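Local atomic coordinates of tRNA (cytosine(38)-C(5))-methyltransferase (Schizosaccharomyces pombe, PDB entry 6FDF), a protein that methylates carbon 5 of cytosine 38 in the anticodon loop of tRNA(Asp), using S-adenosyl-L-methionine as the methyl donor. Residues Arg284-Ala287 with Arg288-Phe292; Lys306-Tyr309 with Arg310-Asn314. One frame throughout, in Å; residues are numbered along the deposited sequence.

Contact 1. Residues Arg284-Ala287 with Arg288-Phe292; sequences REVA and RLMGF
CG of R284 lies over one face of the R288 guanidinium, near its rim and 3.7 Å from NE. The R284 chain, bent at chi2 and chi3, carries its own guanidinium on to the L296 carbonyl and a water, with the two guanidinium planes 38° apart. At the edge of the R284 group and in its plane, NH1 donates to the water at 2.8 Å, while NH2 bonds to L296 O. R288 instead runs extended from CG to NE and reaches E294 in a salt bridge, with NH1 bonded to Y205 O, which probably offsets the closeness of the two like charges. The F292 ring meets A287 at its edge: CD1 is 3.6 Å from A287 O, and M290 CB also lies in the ring plane.

That carbonyl oxygen is the hub of the helix end. F292 N donates to A287 O at 2.9 Å, and M290 N, bonded to V286 O, adds only a weak bond to it. With the G291 N to R288 O bond (3.0 Å) this makes a Schellman motif. G291 is its C-prime residue, with phi of 87°; glycine suits it because a CB would jam against the preceding carbonyl. The small A287 lets F292 CB come within 4.0 Å of A287 CB. The sequence matches conserved motif IX of the C5-methyltransferases.

V286, A287 and F292 pack on L312 of helix 305-313, and M290 shares backbone hydrogen bonding with V318 of helix 318-328. The F292 ring also meets Y25 of helix 22-29, while E285 makes a salt bridge to R279 of strand 278-279.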
# COMPACT_ATOMS: atom_id res chain seq x y z
N ARG A 284 -7.15 13.43 0.82
CA ARG A 284 -7.58 13.00 2.14
C ARG A 284 -8.55 11.82 2.04
O ARG A 284 -8.47 10.87 2.84
CB ARG A 284 -8.24 14.16 2.89
CG ARG A 284 -8.92 13.73 4.19
CD ARG A 284 -7.89 13.25 5.20
NE ARG A 284 -6.95 14.31 5.57
CZ ARG A 284 -5.81 14.09 6.21
NH1 ARG A 284 -5.47 12.86 6.57
NH2 ARG A 284 -5.01 15.11 6.51
N GLU A 285 -9.46 11.85 1.07
CA GLU A 285 -10.40 10.76 0.91
C GLU A 285 -9.69 9.50 0.43
O GLU A 285 -10.02 8.39 0.88
CB GLU A 285 -11.51 11.17 -0.06
CG GLU A 285 -12.40 12.27 0.51
CD GLU A 285 -13.32 12.89 -0.52
OE1 GLU A 285 -13.00 12.82 -1.72
OE2 GLU A 285 -14.36 13.47 -0.12
N VAL A 286 -8.71 9.64 -0.46
CA VAL A 286 -7.92 8.49 -0.89
C VAL A 286 -7.18 7.89 0.31
O VAL A 286 -7.19 6.67 0.52
CB VAL A 286 -6.95 8.88 -2.02
CG1 VAL A 286 -6.04 7.71 -2.37
CG2 VAL A 286 -7.73 9.34 -3.25
N ALA A 287 -6.55 8.75 1.12
CA ALA A 287 -5.87 8.28 2.32
C ALA A 287 -6.83 7.52 3.24
O ALA A 287 -6.48 6.46 3.77
CB ALA A 287 -5.23 9.46 3.06
N ARG A 288 -8.03 8.07 3.44
CA ARG A 288 -9.01 7.40 4.29
C ARG A 288 -9.41 6.04 3.71
O ARG A 288 -9.50 5.05 4.44
CB ARG A 288 -10.25 8.28 4.44
CG ARG A 288 -10.04 9.52 5.29
CD ARG A 288 -11.29 10.37 5.22
NE ARG A 288 -11.22 11.54 6.10
CZ ARG A 288 -12.16 12.48 6.16
NH1 ARG A 288 -13.24 12.38 5.39
NH2 ARG A 288 -12.03 13.50 6.98
N LEU A 289 -9.64 5.98 2.40
CA LEU A 289 -10.00 4.70 1.79
C LEU A 289 -8.87 3.69 1.91
O LEU A 289 -9.12 2.48 1.88
CB LEU A 289 -10.38 4.91 0.33
CG LEU A 289 -11.76 5.56 0.14
CD1 LEU A 289 -11.86 6.21 -1.23
CD2 LEU A 289 -12.86 4.52 0.33
N MET A 290 -7.62 4.15 2.02
CA MET A 290 -6.49 3.25 2.20
C MET A 290 -6.16 2.99 3.67
O MET A 290 -5.17 2.32 3.96
CB MET A 290 -5.27 3.81 1.46
CG MET A 290 -5.47 3.82 -0.05
SD MET A 290 -4.01 4.38 -0.94
CE MET A 290 -4.57 4.23 -2.63
N GLY A 291 -6.99 3.50 4.59
CA GLY A 291 -6.86 3.20 6.00
C GLY A 291 -5.92 4.09 6.78
O GLY A 291 -5.65 3.80 7.95
N PHE A 292 -5.43 5.18 6.20
CA PHE A 292 -4.56 6.08 6.93
C PHE A 292 -5.37 6.89 7.94
O PHE A 292 -6.51 7.27 7.65
CB PHE A 292 -3.83 7.02 5.97
CG PHE A 292 -2.71 6.36 5.24
CD1 PHE A 292 -2.94 5.66 4.07
CD2 PHE A 292 -1.41 6.43 5.73
CE1 PHE A 292 -1.90 5.04 3.40
CE2 PHE A 292 -0.37 5.81 5.07
CZ PHE A 292 -0.62 5.12 3.90
O HOH W 1 -6.88 10.42 6.75

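Contact 2. Residues Lys306-Tyr309 with Arg310-Asn314. With SAH (S-adenosyl-L-homocysteine), chain E.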
# COMPACT_ATOMS: atom_id res chain seq x y z
N LYS A 306 -1.07 17.27 -5.12
CA LYS A 306 -0.80 16.56 -6.36
C LYS A 306 0.26 15.48 -6.15
O LYS A 306 0.14 14.36 -6.67
CB LYS A 306 -0.36 17.56 -7.43
CG LYS A 306 -0.34 17.02 -8.84
CD LYS A 306 -0.33 18.17 -9.84
CE LYS A 306 -1.45 19.16 -9.55
NZ LYS A 306 -1.40 20.37 -10.41
N CYS A 307 1.31 15.79 -5.38
CA CYS A 307 2.32 14.79 -5.09
C CYS A 307 1.81 13.74 -4.11
O CYS A 307 2.23 12.58 -4.18
CB CYS A 307 3.58 15.47 -4.55
SG CYS A 307 4.44 16.46 -5.78
N MET A 308 0.89 14.11 -3.22
CA MET A 308 0.32 13.14 -2.29
C MET A 308 -0.45 12.05 -3.03
O MET A 308 -0.40 10.88 -2.62
CB MET A 308 -0.58 13.83 -1.27
CG MET A 308 0.16 14.51 -0.13
SD MET A 308 1.25 13.40 0.80
CE MET A 308 0.11 12.19 1.44
N TYR A 309 -1.19 12.40 -4.09
CA TYR A 309 -1.86 11.37 -4.88
C TYR A 309 -0.86 10.34 -5.38
O TYR A 309 -1.15 9.14 -5.41
CB TYR A 309 -2.58 11.98 -6.08
CG TYR A 309 -3.88 12.71 -5.82
CD1 TYR A 309 -5.01 12.03 -5.38
CD2 TYR A 309 -4.00 14.07 -6.10
CE1 TYR A 309 -6.21 12.69 -5.19
CE2 TYR A 309 -5.20 14.74 -5.91
CZ TYR A 309 -6.30 14.04 -5.45
OH TYR A 309 -7.50 14.69 -5.27
N ARG A 310 0.34 10.79 -5.78
CA ARG A 310 1.32 9.85 -6.31
C ARG A 310 1.86 8.96 -5.20
O ARG A 310 2.06 7.75 -5.42
CB ARG A 310 2.46 10.62 -6.99
CG ARG A 310 1.96 11.56 -8.06
CD ARG A 310 3.10 12.26 -8.78
NE ARG A 310 2.59 13.19 -9.78
CZ ARG A 310 2.86 14.49 -9.80
NH1 ARG A 310 3.68 15.02 -8.90
NH2 ARG A 310 2.34 15.27 -10.75
N LEU A 311 2.11 9.53 -4.02
CA LEU A 311 2.61 8.74 -2.91
C LEU A 311 1.55 7.76 -2.42
O LEU A 311 1.86 6.61 -2.09
CB LEU A 311 3.05 9.66 -1.77
CG LEU A 311 4.23 10.59 -2.08
CD1 LEU A 311 4.51 11.55 -0.92
CD2 LEU A 311 5.47 9.75 -2.41
N LEU A 312 0.30 8.21 -2.34
CA LEU A 312 -0.79 7.34 -1.92
C LEU A 312 -1.03 6.22 -2.92
O LEU A 312 -1.33 5.08 -2.55
CB LEU A 312 -2.06 8.16 -1.70
CG LEU A 312 -2.04 8.99 -0.41
CD1 LEU A 312 -3.13 10.07 -0.41
CD2 LEU A 312 -2.19 8.08 0.81
N GLY A 313 -0.88 6.53 -4.21
CA GLY A 313 -1.09 5.54 -5.26
C GLY A 313 -0.18 4.33 -5.14
O GLY A 313 -0.52 3.26 -5.65
N ASN A 314 0.97 4.49 -4.48
CA ASN A 314 1.93 3.42 -4.26
C ASN A 314 1.93 2.89 -2.83
O ASN A 314 2.84 2.15 -2.46
CB ASN A 314 3.34 3.89 -4.61
CG ASN A 314 3.55 4.06 -6.08
OD1 ASN A 314 2.98 3.32 -6.88
ND2 ASN A 314 4.37 5.03 -6.46
N SAH E . 4.98 0.85 1.40
CA SAH E . 5.17 2.28 1.34
CB SAH E . 5.45 2.75 -0.09
CG SAH E . 6.09 1.65 -0.93
SD SAH E . 6.11 2.03 -2.66
C SAH E . 3.98 2.98 1.91
O SAH E . 3.07 2.28 2.41
OXT SAH E . 3.96 4.23 1.86
C5' SAH E . 7.78 1.56 -2.93
C4' SAH E . 8.71 2.59 -2.29
O4' SAH E . 10.03 2.08 -2.38
C3' SAH E . 8.68 3.95 -2.99
O3' SAH E . 8.47 4.99 -2.03
C2' SAH E . 10.09 4.11 -3.57
O2' SAH E . 10.58 5.44 -3.43
C1' SAH E . 10.90 3.14 -2.73
N9 SAH E . 12.03 2.51 -3.44
C8 SAH E . 12.02 1.94 -4.67
N7 SAH E . 13.25 1.47 -4.99
C5 SAH E . 14.08 1.72 -3.95
C6 SAH E . 15.50 1.48 -3.64
N6 SAH E . 16.31 0.85 -4.52
N1 SAH E . 15.95 1.91 -2.44
C2 SAH E . 15.15 2.54 -1.55
N3 SAH E . 13.85 2.79 -1.77
C4 SAH E . 13.27 2.41 -2.94
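R310 folds back over the preceding turn of its helix and touches K306 with its guanidinium: NH2 is 3.7 Å from K306 CG. With CG set beside its backbone N (chi1 -55°) and the chain extended from there to NE, R310 runs alongside K306 in the same direction, and K306 O lies over one face of the guanidinium, toward its rim. A long arginine suits this place because its flat end can rest on methylenes while staying at the surface. K306 bends at chi3, and its NZ ends 6.3 Å from R310 NH2, which keeps the like charges apart. C307 SG, in one of two modelled positions, comes near R310 NH1, a contact that is therefore doubtful. Cutting R310 back to an alanine would probably strip the K306 methylenes of their flat partner and set the lysine chain free to turn.

Apolar contact is made by M308, which curls at chi2 and chi3 until SD is 4.1 Å from L311 CD1 and CE comes near L312 CG. A flexible methionine can thus serve two leucines on one side of the helix.

Backbone hydrogen bonds follow the helical pattern: L311 N to C307 O, L312 N to M308 O at 2.8 Å, and G313 N to Y309 O at 2.9 Å. G313 O in turn accepts a bond from R166 NH2. The Y309 hydroxyl is bonded to F281 O.

Beyond this end of the helix the chain meets the cofactor product: the backbone O of N314 comes within 3.3 Å of SD of S-adenosyl-L-homocysteine. The sequence from Y309 to N314 fits conserved motif X of the C5-methyltransferases, and the Asn of its Gly-Asn pair belongs to the S-adenosyl-L-homocysteine pocket of the Rossmann-like domain.

Overall arrangement
Contacts 1 and 2 come in series along the chain, on consecutive helices: 283-289 carries the first and 305-313 the second. Their centres are 11 Å apart, each about 11 Å from the centre of the chain, and the helices touch directly. L312 is the meeting point: besides its side-chain packing, its backbone O is 3.2 Å from M290 SD. The C-terminal end of each contact comes near the bound S-adenosyl-L-homocysteine, the F292 side chain at about 5 Å between nearest atoms and N314 closer still. Through L312, the helices that carry motifs IX and X of this C5-methyltransferase thus pack together beside the cofactor site.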